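Local coordinates for putative uncharacterized protein PH0186 (Pyrococcus horikoshii, PDB 2ZTS) that probably binds ATP as a KaiC-like member of the P-loop NTPase group, with ADP held between neighbouring copies in its six-chain assembly, at residues Glu21-Gly26 with Arg221-Thr226; Ala79-Asp84 with Phe235-Asn240; Tyr126-Val131 with Leu168-Val173. All coordinates share one frame; numbering follows the deposited sequence.

In the fold
One subunit of a KaiC-like assembly here serves two nucleotides. Interaction 2 flanks the adenine of the ADP held by the chain's own P-loop, whereas interaction 1 presents Lys222 and Met223 to an ADP seated on the P-loop of the second subunit. The two contacts lie about 24 Å apart between centres, about 8 Å at their nearest atoms, and are tied by the antiparallel neighbours 214-223 and 233-238 of the central sheet. Interaction 3 is helix packing, about 23 Å from interaction 1 and about 28 Å from interaction 2 between centres, and across the chain's centre from the latter. Its Ile127 side chain still lies about 11 Å from that of Asp142, which has been seen to bind magnesium.

Interaction 1 (Glu21-Gly26 with Arg221-Thr226); sequences ELIEGG and RKMRET. With ADP (adenosine-5'-diphosphate), chain D.
Two beta turns meet where the central sheet of this KaiC domain ends at the subunit interface: the type I' turn Ile23-Gly26 lies against the type II turn Met223-Thr226, which follows strand 214-223. Thr226 carries the largest share of the contact. With CG2 anti to its backbone N, the methyl is carried to the first turn, 3.5 Å from Ile23 O, while the extended Glu24 side chain runs past it in the opposite direction. Glu24 CG comes to 4.0 Å from Thr226 CG2, and Glu24 OE2 reaches 3.5 Å from Thr226 CA. That carboxylate oxygen accepts a hydrogen bond from Arg227 N just beyond the segment, which fixes the carboxylate beside the turn. No hydrogen bond joins the two segments directly; the remaining touch is loose and apolar, with Ile23 CG2 4.5 Å from CG of Met223, a selenomethionine.

The other side of the strand end serves a nucleotide whose phosphates are held by P-loop amides and Lys43 of the second subunit. Lys222 runs nearly straight and bends only at its last torsion (chi4 149°), placing NZ 2.9 Å from O2B of that ADP. Backbone N of Met223 donates to the ribose O3' at 3.0 Å (150° at the hydrogen). The turn that begins at Met223 is itself braced: Thr226 OG1, also bonded to Arg11 NH1, donates to Arg224 O at 2.8 Å, tilted 35° from the carbonyl plane.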
loop_
_atom_site.group_PDB
_atom_site.type_symbol
_atom_site.label_atom_id
_atom_site.label_comp_id
_atom_site.label_asym_id
_atom_site.label_seq_id
_atom_site.Cartn_x
_atom_site.Cartn_y
_atom_site.Cartn_z
ATOM N N GLU C 21 9.806 -5.049 37.821
ATOM C CA GLU C 21 11.214 -5.435 37.627
ATOM C C GLU C 21 11.769 -5.138 36.228
ATOM O O GLU C 21 12.967 -5.153 36.047
ATOM C CB GLU C 21 11.474 -6.942 37.985
ATOM C CG GLU C 21 10.383 -7.957 37.672
ATOM C CD GLU C 21 9.528 -8.424 38.895
ATOM O OE1 GLU C 21 8.483 -7.772 39.209
ATOM O OE2 GLU C 21 9.842 -9.478 39.505
ATOM N N LEU C 22 10.902 -4.901 35.242
ATOM C CA LEU C 22 11.326 -4.562 33.886
ATOM C C LEU C 22 11.623 -3.077 33.735
ATOM O O LEU C 22 12.252 -2.687 32.762
ATOM C CB LEU C 22 10.265 -5.012 32.842
ATOM C CG LEU C 22 9.784 -6.469 32.923
ATOM C CD1 LEU C 22 8.828 -6.850 31.853
ATOM C CD2 LEU C 22 10.944 -7.404 32.917
ATOM N N ILE C 23 11.178 -2.251 34.677
ATOM C CA ILE C 23 11.238 -0.806 34.549
ATOM C C ILE C 23 11.697 -0.138 35.866
ATOM O O ILE C 23 11.228 0.935 36.239
ATOM C CB ILE C 23 9.868 -0.228 34.050
ATOM C CG1 ILE C 23 8.712 -0.741 34.886
ATOM C CG2 ILE C 23 9.629 -0.643 32.647
ATOM C CD1 ILE C 23 7.464 0.133 34.857
ATOM N N GLU C 24 12.667 -0.798 36.505
ATOM C CA GLU C 24 13.378 -0.364 37.704
ATOM C C GLU C 24 12.448 -0.019 38.862
ATOM O O GLU C 24 12.691 0.919 39.580
ATOM C CB GLU C 24 14.318 0.797 37.379
ATOM C CG GLU C 24 15.490 0.496 36.438
ATOM C CD GLU C 24 16.412 1.718 36.327
ATOM O OE1 GLU C 24 17.067 2.081 37.336
ATOM O OE2 GLU C 24 16.457 2.374 35.272
ATOM N N GLY C 25 11.373 -0.775 39.032
ATOM C CA GLY C 25 10.438 -0.613 40.150
ATOM C C GLY C 25 9.107 0.046 39.797
ATOM O O GLY C 25 8.192 0.067 40.618
ATOM N N GLY C 26 8.934 0.578 38.590
ATOM C CA GLY C 26 7.671 1.252 38.261
ATOM C C GLY C 26 7.829 2.401 37.314
ATOM O O GLY C 26 8.949 2.668 36.883
ATOM N N ARG C 221 9.143 -0.943 24.850
ATOM C CA ARG C 221 9.777 -0.399 23.657
ATOM C C ARG C 221 10.506 0.890 24.015
ATOM O O ARG C 221 11.591 1.140 23.532
ATOM C CB ARG C 221 8.670 -0.202 22.605
ATOM C CG ARG C 221 8.958 0.531 21.350
ATOM C CD ARG C 221 10.019 -0.115 20.403
ATOM N NE ARG C 221 9.422 -0.441 19.121
ATOM C CZ ARG C 221 9.608 0.220 17.978
ATOM N NH1 ARG C 221 10.412 1.296 17.875
ATOM N NH2 ARG C 221 8.953 -0.216 16.902
ATOM N N LYS C 222 9.926 1.656 24.940
ATOM C CA LYS C 222 10.402 2.977 25.328
ATOM C C LYS C 222 9.934 3.257 26.762
ATOM O O LYS C 222 8.782 2.979 27.119
ATOM C CB LYS C 222 9.825 4.047 24.409
ATOM C CG LYS C 222 10.332 5.432 24.676
ATOM C CD LYS C 222 9.777 6.471 23.688
ATOM C CE LYS C 222 10.100 7.849 24.221
ATOM N NZ LYS C 222 10.306 8.881 23.228
HETATM N N MSE C 223 10.818 3.768 27.602
HETATM C CA MSE C 223 10.355 4.295 28.903
HETATM C C MSE C 223 11.333 5.350 29.351
HETATM O O MSE C 223 12.488 5.039 29.583
HETATM C CB MSE C 223 10.266 3.201 29.951
HETATM C CG MSE C 223 9.695 3.641 31.323
HETATM SE SE MSE C 223 7.795 4.203 31.119
HETATM C CE MSE C 223 7.097 2.479 30.363
ATOM N N ARG C 224 10.876 6.586 29.475
ATOM C CA ARG C 224 11.784 7.662 29.809
ATOM C C ARG C 224 12.392 7.444 31.202
ATOM O O ARG C 224 11.817 6.759 32.034
ATOM C CB ARG C 224 11.076 9.012 29.721
ATOM C CG ARG C 224 10.066 9.291 30.879
ATOM C CD ARG C 224 10.008 10.777 31.301
ATOM N NE ARG C 224 9.001 10.973 32.347
ATOM C CZ ARG C 224 8.429 12.131 32.694
ATOM N NH1 ARG C 224 8.796 13.282 32.141
ATOM N NH2 ARG C 224 7.502 12.117 33.649
ATOM N N GLU C 225 13.591 7.979 31.395
ATOM C CA GLU C 225 14.300 7.953 32.685
ATOM C C GLU C 225 14.508 6.550 33.210
ATOM O O GLU C 225 14.597 6.359 34.397
ATOM C CB GLU C 225 13.545 8.787 33.764
ATOM C CG GLU C 225 13.311 10.249 33.419
ATOM C CD GLU C 225 12.327 10.985 34.365
ATOM O OE1 GLU C 225 11.121 11.106 34.010
ATOM O OE2 GLU C 225 12.761 11.495 35.455
ATOM N N THR C 226 14.556 5.546 32.350
ATOM C CA THR C 226 14.623 4.194 32.844
ATOM C C THR C 226 15.475 3.325 31.950
ATOM O O THR C 226 15.248 3.287 30.759
ATOM C CB THR C 226 13.195 3.595 32.874
ATOM O OG1 THR C 226 12.292 4.490 33.517
ATOM C CG2 THR C 226 13.136 2.359 33.739
HETATM P PB ADP D . 13.543 8.623 20.821
HETATM O O1B ADP D . 14.000 8.158 19.468
HETATM O O2B ADP D . 12.078 8.247 21.040
HETATM O O3B ADP D . 13.597 10.124 20.808
HETATM P PA ADP D . 14.919 8.585 23.313
HETATM O O1A ADP D . 16.202 9.315 23.014
HETATM O O2A ADP D . 13.736 9.401 23.767
HETATM O O3A ADP D . 14.381 7.841 21.938
HETATM O "O5'" ADP D . 15.387 7.343 24.183
HETATM C "C5'" ADP D . 14.784 7.061 25.400
HETATM C "C4'" ADP D . 15.245 5.681 25.787
HETATM O "O4'" ADP D . 16.539 5.709 26.350
HETATM C "C3'" ADP D . 14.295 5.043 26.780
HETATM O "O3'" ADP D . 13.318 4.387 26.051
HETATM C "C2'" ADP D . 15.216 4.121 27.503
HETATM O "O2'" ADP D . 15.343 2.884 26.893
HETATM C "C1'" ADP D . 16.572 4.804 27.429
HETATM N N9 ADP D . 16.798 5.546 28.671
HETATM C C8 ADP D . 16.160 6.703 29.078
HETATM N N7 ADP D . 16.679 7.071 30.277
HETATM C C5 ADP D . 17.606 6.153 30.623
HETATM C C6 ADP D . 18.410 6.078 31.748
HETATM N N6 ADP D . 18.505 7.166 32.509
HETATM N N1 ADP D . 19.309 5.037 31.817
HETATM C C2 ADP D . 19.380 4.081 30.786
HETATM N N3 ADP D . 18.555 4.159 29.659
HETATM C C4 ADP D . 17.698 5.192 29.610
#

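Interaction 2 (Ala79-Asp84 with Phe235-Asn240); sequences ASFGWD and FEIGPN. With ADP (adenosine-5'-diphosphate), chain H.
Phe81 and Ile237 come together beside the adenine of a bound ADP, and both side chains line the base. Phe81 holds CG anti to its carbonyl carbon (chi1 -60°), which carries the ring to the end of strand 233-238. CZ touches Ile237 CG2 at 3.7 Å, and the CE1 corner lies 3.2 Å from Gly238 O, an oxygen near the ring plane at its edge. Pro239 O also sits at that edge, in plane, and receives a CA-H...O contact from Phe81 CA at 3.3 Å (145° at the hydrogen). The same CZ lies 3.6 Å from adenine C5. Ile237 divides its branches: CG2 serves both the phenylalanine and adenine N3, while CD1 extends to 3.3 Å from the ribose O4'.

Ser80 adds a polar contact to the base. Its OG lies between the backbone N and the carbonyl carbon (chi1 73°). There Ser80 OG accepts a hydrogen bond from N6 of ADP at 3.1 Å; its own proton goes to Glu77 O, so the hydroxyl is used in both directions. Glu225 of the third subunit packs on Ser80. Gly82, at positive phi, closes the preceding helix in a Schellman motif. The indole of Trp83, next in the chain, has Phe81 CB over the centre of one face, 3.7 Å above the plane.

The pair bridges loop and sheet. Ile237 leans on Arg216 of strand 214-223, while Phe81 packs on Thr45 and Trp83 on Gln49 of helix 43-58, with Tyr52 of that helix stacked on the indole.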
loop_
_atom_site.group_PDB
_atom_site.type_symbol
_atom_site.label_atom_id
_atom_site.label_comp_id
_atom_site.label_asym_id
_atom_site.label_seq_id
_atom_site.Cartn_x
_atom_site.Cartn_y
_atom_site.Cartn_z
ATOM N N ALA C 79 -15.072 -7.680 37.581
ATOM C CA ALA C 79 -15.468 -8.567 38.666
ATOM C C ALA C 79 -15.013 -10.003 38.415
ATOM O O ALA C 79 -14.772 -10.714 39.389
ATOM C CB ALA C 79 -16.980 -8.544 38.891
ATOM N N SER C 80 -14.836 -10.403 37.144
ATOM C CA SER C 80 -14.393 -11.745 36.818
ATOM C C SER C 80 -12.941 -12.014 37.193
ATOM O O SER C 80 -12.519 -13.168 37.253
ATOM C CB SER C 80 -14.712 -12.112 35.334
ATOM O OG SER C 80 -13.877 -11.458 34.339
ATOM N N PHE C 81 -12.170 -10.957 37.430
ATOM C CA PHE C 81 -10.856 -11.061 38.075
ATOM C C PHE C 81 -10.891 -10.910 39.623
ATOM O O PHE C 81 -9.859 -10.862 40.294
ATOM C CB PHE C 81 -9.868 -10.028 37.478
ATOM C CG PHE C 81 -9.643 -10.196 36.000
ATOM C CD1 PHE C 81 -9.221 -11.412 35.493
ATOM C CD2 PHE C 81 -9.896 -9.170 35.134
ATOM C CE1 PHE C 81 -9.052 -11.592 34.179
ATOM C CE2 PHE C 81 -9.725 -9.321 33.792
ATOM C CZ PHE C 81 -9.268 -10.546 33.302
ATOM N N GLY C 82 -12.063 -10.810 40.202
ATOM C CA GLY C 82 -12.126 -10.530 41.626
ATOM C C GLY C 82 -11.984 -9.067 41.983
ATOM O O GLY C 82 -11.769 -8.766 43.150
ATOM N N TRP C 83 -12.094 -8.154 41.011
ATOM C CA TRP C 83 -11.863 -6.735 41.308
ATOM C C TRP C 83 -13.197 -6.069 41.461
ATOM O O TRP C 83 -14.041 -6.065 40.523
ATOM C CB TRP C 83 -10.995 -6.001 40.256
ATOM C CG TRP C 83 -9.633 -6.658 39.945
ATOM C CD1 TRP C 83 -8.841 -7.374 40.798
ATOM C CD2 TRP C 83 -8.905 -6.593 38.704
ATOM N NE1 TRP C 83 -7.667 -7.741 40.177
ATOM C CE2 TRP C 83 -7.688 -7.277 38.892
ATOM C CE3 TRP C 83 -9.151 -6.003 37.458
ATOM C CZ2 TRP C 83 -6.780 -7.450 37.870
ATOM C CZ3 TRP C 83 -8.247 -6.149 36.471
ATOM C CH2 TRP C 83 -7.073 -6.874 36.664
ATOM N N ASP C 84 -13.373 -5.503 42.658
ATOM C CA ASP C 84 -14.579 -4.804 43.074
ATOM C C ASP C 84 -14.418 -3.276 42.872
ATOM O O ASP C 84 -14.061 -2.502 43.789
ATOM C CB ASP C 84 -14.860 -5.171 44.549
ATOM C CG ASP C 84 -16.268 -4.779 45.014
ATOM O OD1 ASP C 84 -16.929 -3.940 44.387
ATOM O OD2 ASP C 84 -16.798 -5.267 46.017
ATOM N N PHE C 235 3.312 -13.535 28.923
ATOM C CA PHE C 235 2.366 -13.294 30.008
ATOM C C PHE C 235 1.061 -13.997 29.883
ATOM O O PHE C 235 0.674 -14.481 28.829
ATOM C CB PHE C 235 2.173 -11.779 30.307
ATOM C CG PHE C 235 1.235 -11.018 29.343
ATOM C CD1 PHE C 235 -0.118 -10.891 29.612
ATOM C CD2 PHE C 235 1.746 -10.317 28.273
ATOM C CE1 PHE C 235 -0.966 -10.129 28.795
ATOM C CE2 PHE C 235 0.929 -9.542 27.425
ATOM C CZ PHE C 235 -0.435 -9.451 27.672
ATOM N N GLU C 236 0.366 -14.032 31.003
ATOM C CA GLU C 236 -0.939 -14.619 31.030
ATOM C C GLU C 236 -1.923 -13.670 31.641
ATOM O O GLU C 236 -1.589 -12.921 32.550
ATOM C CB GLU C 236 -0.932 -15.895 31.869
ATOM C CG GLU C 236 -0.644 -17.153 31.068
ATOM C CD GLU C 236 -0.851 -18.395 31.932
ATOM O OE1 GLU C 236 -1.325 -19.459 31.391
ATOM O OE2 GLU C 236 -0.557 -18.256 33.172
ATOM N N ILE C 237 -3.149 -13.780 31.141
ATOM C CA ILE C 237 -4.333 -13.227 31.770
ATOM C C ILE C 237 -5.007 -14.330 32.554
ATOM O O ILE C 237 -5.679 -15.194 31.995
ATOM C CB ILE C 237 -5.305 -12.683 30.688
ATOM C CG1 ILE C 237 -4.552 -11.708 29.792
ATOM C CG2 ILE C 237 -6.537 -12.025 31.357
ATOM C CD1 ILE C 237 -5.475 -10.896 28.795
ATOM N N GLY C 238 -4.842 -14.267 33.863
ATOM C CA GLY C 238 -5.293 -15.320 34.769
ATOM C C GLY C 238 -6.544 -14.923 35.532
ATOM O O GLY C 238 -7.061 -13.807 35.334
ATOM N N PRO C 239 -7.026 -15.811 36.417
ATOM C CA PRO C 239 -8.206 -15.504 37.244
ATOM C C PRO C 239 -8.008 -14.321 38.149
ATOM O O PRO C 239 -9.015 -13.784 38.583
ATOM C CB PRO C 239 -8.431 -16.781 38.080
ATOM C CG PRO C 239 -7.106 -17.488 38.080
ATOM C CD PRO C 239 -6.467 -17.146 36.726
ATOM N N ASN C 240 -6.775 -13.912 38.436
ATOM C CA ASN C 240 -6.538 -12.661 39.143
ATOM C C ASN C 240 -5.840 -11.625 38.276
ATOM O O ASN C 240 -5.140 -10.825 38.776
ATOM C CB ASN C 240 -5.789 -12.906 40.493
ATOM C CG ASN C 240 -6.544 -13.874 41.415
ATOM O OD1 ASN C 240 -6.167 -15.037 41.524
ATOM N ND2 ASN C 240 -7.650 -13.418 42.025
HETATM P PB ADP H . -8.052 -5.489 24.427
HETATM O O1B ADP H . -6.626 -5.450 24.078
HETATM O O2B ADP H . -8.953 -5.716 23.207
HETATM O O3B ADP H . -8.528 -4.222 25.224
HETATM P PA ADP H . -8.833 -7.070 26.765
HETATM O O1A ADP H . -8.085 -6.436 27.958
HETATM O O2A ADP H . -10.288 -6.669 26.689
HETATM O O3A ADP H . -8.073 -6.831 25.348
HETATM O "O5'" ADP H . -8.597 -8.633 26.930
HETATM C "C5'" ADP H . -9.640 -9.538 27.094
HETATM C "C4'" ADP H . -9.124 -10.956 27.146
HETATM O "O4'" ADP H . -8.709 -11.402 28.417
HETATM C "C3'" ADP H . -10.199 -11.907 26.661
HETATM O "O3'" ADP H . -10.227 -11.829 25.235
HETATM C "C2'" ADP H . -9.768 -13.214 27.298
HETATM O "O2'" ADP H . -8.826 -13.882 26.536
HETATM C "C1'" ADP H . -9.075 -12.775 28.594
HETATM N N9 ADP H . -9.962 -12.804 29.768
HETATM C C8 ADP H . -11.056 -11.980 30.007
HETATM N N7 ADP H . -11.584 -12.292 31.210
HETATM C C5 ADP H . -10.873 -13.340 31.713
HETATM C C6 ADP H . -10.966 -14.065 32.898
HETATM N N6 ADP H . -11.714 -13.622 33.919
HETATM N N1 ADP H . -10.035 -15.077 33.140
HETATM C C2 ADP H . -9.037 -15.359 32.221
HETATM N N3 ADP H . -8.937 -14.622 31.036
HETATM C C4 ADP H . -9.841 -13.648 30.809
#

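Interaction 3 (Tyr126-Val131 with Leu168-Val173); sequences YIYRVV and LLEMGV
Met171, a selenomethionine, reaches from the last turn of helix 157-171 to Tyr128 and Val131 of helix 120-134, and its course gives a compact example of how one long flexible chain can fill a helix-helix interface. CB points at the facing helix. CG, the next atom, runs alongside the tyrosine and lies 3.5 Å from Tyr128 CD2. At SE the chain is wedged against the backbone flank of the helix: it lies 3.8 Å from Tyr128 CA and equally 3.8 Å from Val131 CB, with both valine methyls close by. The selenium is 5.2 Å from the centroid of the Tyr128 ring and 65° off its normal, an oblique Met-aromatic contact. A bend at the last torsion (chi3 -47°) then brings CE back to its own helix, 3.7 Å from Leu168 CD2.

Tyr128 holds CG anti to its backbone N; this chi1 of 176° carries the ring toward helix 157-171, where it and the Met171 chain pass in opposite directions. Beyond the helix end, where Gly172 turns away at positive phi, Val173 adds a second patch: its CG1 meets Val131 CG1 at 3.9 Å.

Both helices rest on the parallel part of the central sheet. Leu139 of strand 138-142 touches Ile127, Leu168, Met171 and Val173, and strand 62-66 takes Ile127 on Val65 and Val131 on Val63.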
loop_
_atom_site.group_PDB
_atom_site.type_symbol
_atom_site.label_atom_id
_atom_site.label_comp_id
_atom_site.label_asym_id
_atom_site.label_seq_id
_atom_site.Cartn_x
_atom_site.Cartn_y
_atom_site.Cartn_z
ATOM N N TYR C 126 -13.892 17.782 31.818
ATOM C CA TYR C 126 -14.493 16.860 32.813
ATOM C C TYR C 126 -13.467 15.872 33.398
ATOM O O TYR C 126 -13.491 15.583 34.585
ATOM C CB TYR C 126 -15.752 16.173 32.274
ATOM C CG TYR C 126 -16.502 15.467 33.352
ATOM C CD1 TYR C 126 -16.572 14.043 33.394
ATOM C CD2 TYR C 126 -17.112 16.211 34.391
ATOM C CE1 TYR C 126 -17.239 13.393 34.425
ATOM C CE2 TYR C 126 -17.780 15.572 35.439
ATOM C CZ TYR C 126 -17.876 14.196 35.456
ATOM O OH TYR C 126 -18.534 13.620 36.526
ATOM N N ILE C 127 -12.545 15.355 32.591
ATOM C CA ILE C 127 -11.485 14.511 33.132
ATOM C C ILE C 127 -10.608 15.307 34.099
ATOM O O ILE C 127 -10.203 14.806 35.127
ATOM C CB ILE C 127 -10.574 13.993 32.030
ATOM C CG1 ILE C 127 -11.361 13.119 31.032
ATOM C CG2 ILE C 127 -9.413 13.255 32.660
ATOM C CD1 ILE C 127 -10.696 12.974 29.696
ATOM N N TYR C 128 -10.283 16.539 33.749
ATOM C CA TYR C 128 -9.474 17.376 34.618
ATOM C C TYR C 128 -10.219 17.586 35.991
ATOM O O TYR C 128 -9.680 17.351 37.071
ATOM C CB TYR C 128 -9.185 18.696 33.894
ATOM C CG TYR C 128 -8.430 19.704 34.711
ATOM C CD1 TYR C 128 -9.117 20.646 35.464
ATOM C CD2 TYR C 128 -7.036 19.721 34.730
ATOM C CE1 TYR C 128 -8.449 21.541 36.232
ATOM C CE2 TYR C 128 -6.337 20.654 35.499
ATOM C CZ TYR C 128 -7.064 21.565 36.240
ATOM O OH TYR C 128 -6.449 22.505 37.016
ATOM N N ARG C 129 -11.486 17.936 35.913
ATOM C CA ARG C 129 -12.301 18.133 37.122
ATOM C C ARG C 129 -12.310 16.909 37.982
ATOM O O ARG C 129 -12.172 16.988 39.190
ATOM C CB ARG C 129 -13.721 18.521 36.737
ATOM C CG ARG C 129 -14.666 18.540 37.920
ATOM C CD ARG C 129 -16.096 18.881 37.546
ATOM N NE ARG C 129 -16.913 18.894 38.745
ATOM C CZ ARG C 129 -18.241 18.862 38.761
ATOM N NH1 ARG C 129 -18.898 18.875 39.925
ATOM N NH2 ARG C 129 -18.908 18.824 37.630
ATOM N N VAL C 130 -12.449 15.744 37.383
ATOM C CA VAL C 130 -12.565 14.524 38.167
ATOM C C VAL C 130 -11.190 14.098 38.750
ATOM O O VAL C 130 -11.105 13.599 39.906
ATOM C CB VAL C 130 -13.170 13.361 37.316
ATOM C CG1 VAL C 130 -13.115 12.027 38.060
ATOM C CG2 VAL C 130 -14.570 13.673 36.940
ATOM N N VAL C 131 -10.121 14.282 37.967
ATOM C CA VAL C 131 -8.780 14.014 38.482
ATOM C C VAL C 131 -8.544 14.860 39.741
ATOM O O VAL C 131 -8.080 14.351 40.756
ATOM C CB VAL C 131 -7.693 14.265 37.405
ATOM C CG1 VAL C 131 -6.285 14.525 38.038
ATOM C CG2 VAL C 131 -7.620 13.061 36.464
ATOM N N LEU C 168 -2.632 16.768 30.050
ATOM C CA LEU C 168 -1.782 15.797 30.761
ATOM C C LEU C 168 -0.561 16.419 31.468
ATOM O O LEU C 168 -0.280 16.108 32.615
ATOM C CB LEU C 168 -1.305 14.637 29.846
ATOM C CG LEU C 168 -2.414 13.760 29.257
ATOM C CD1 LEU C 168 -1.922 12.790 28.137
ATOM C CD2 LEU C 168 -3.168 12.974 30.421
ATOM N N LEU C 169 0.152 17.270 30.758
ATOM C CA LEU C 169 1.313 17.972 31.264
ATOM C C LEU C 169 0.904 18.838 32.496
ATOM O O LEU C 169 1.587 18.850 33.513
ATOM C CB LEU C 169 1.919 18.857 30.123
ATOM C CG LEU C 169 3.059 18.307 29.214
ATOM C CD1 LEU C 169 2.952 16.807 28.931
ATOM C CD2 LEU C 169 3.218 19.094 27.862
ATOM N N GLU C 170 -0.240 19.492 32.403
ATOM C CA GLU C 170 -0.733 20.346 33.495
ATOM C C GLU C 170 -1.078 19.535 34.710
ATOM O O GLU C 170 -0.756 19.940 35.824
ATOM C CB GLU C 170 -1.999 21.075 33.086
ATOM C CG GLU C 170 -1.890 22.573 33.005
ATOM C CD GLU C 170 -3.034 23.107 32.185
ATOM O OE1 GLU C 170 -2.875 23.218 30.925
ATOM O OE2 GLU C 170 -4.101 23.357 32.799
HETATM N N MSE C 171 -1.717 18.389 34.515
HETATM C CA MSE C 171 -2.179 17.601 35.640
HETATM C C MSE C 171 -1.031 16.845 36.287
HETATM O O MSE C 171 -1.085 16.539 37.472
HETATM C CB MSE C 171 -3.235 16.617 35.211
HETATM C CG MSE C 171 -4.552 17.259 34.920
HETATM SE SE MSE C 171 -5.972 15.920 34.422
HETATM C CE MSE C 171 -5.002 14.790 33.076
ATOM N N GLY C 172 0.017 16.540 35.538
ATOM C CA GLY C 172 1.114 15.790 36.111
ATOM C C GLY C 172 0.776 14.452 36.746
ATOM O O GLY C 172 1.467 14.070 37.683
ATOM N N VAL C 173 -0.260 13.728 36.274
ATOM C CA VAL C 173 -0.542 12.374 36.815
ATOM C C VAL C 173 0.178 11.292 35.998
ATOM O O VAL C 173 0.809 11.565 35.031
ATOM C CB VAL C 173 -2.051 12.057 36.988
ATOM C CG1 VAL C 173 -2.657 13.026 38.012
ATOM C CG2 VAL C 173 -2.851 12.126 35.660
#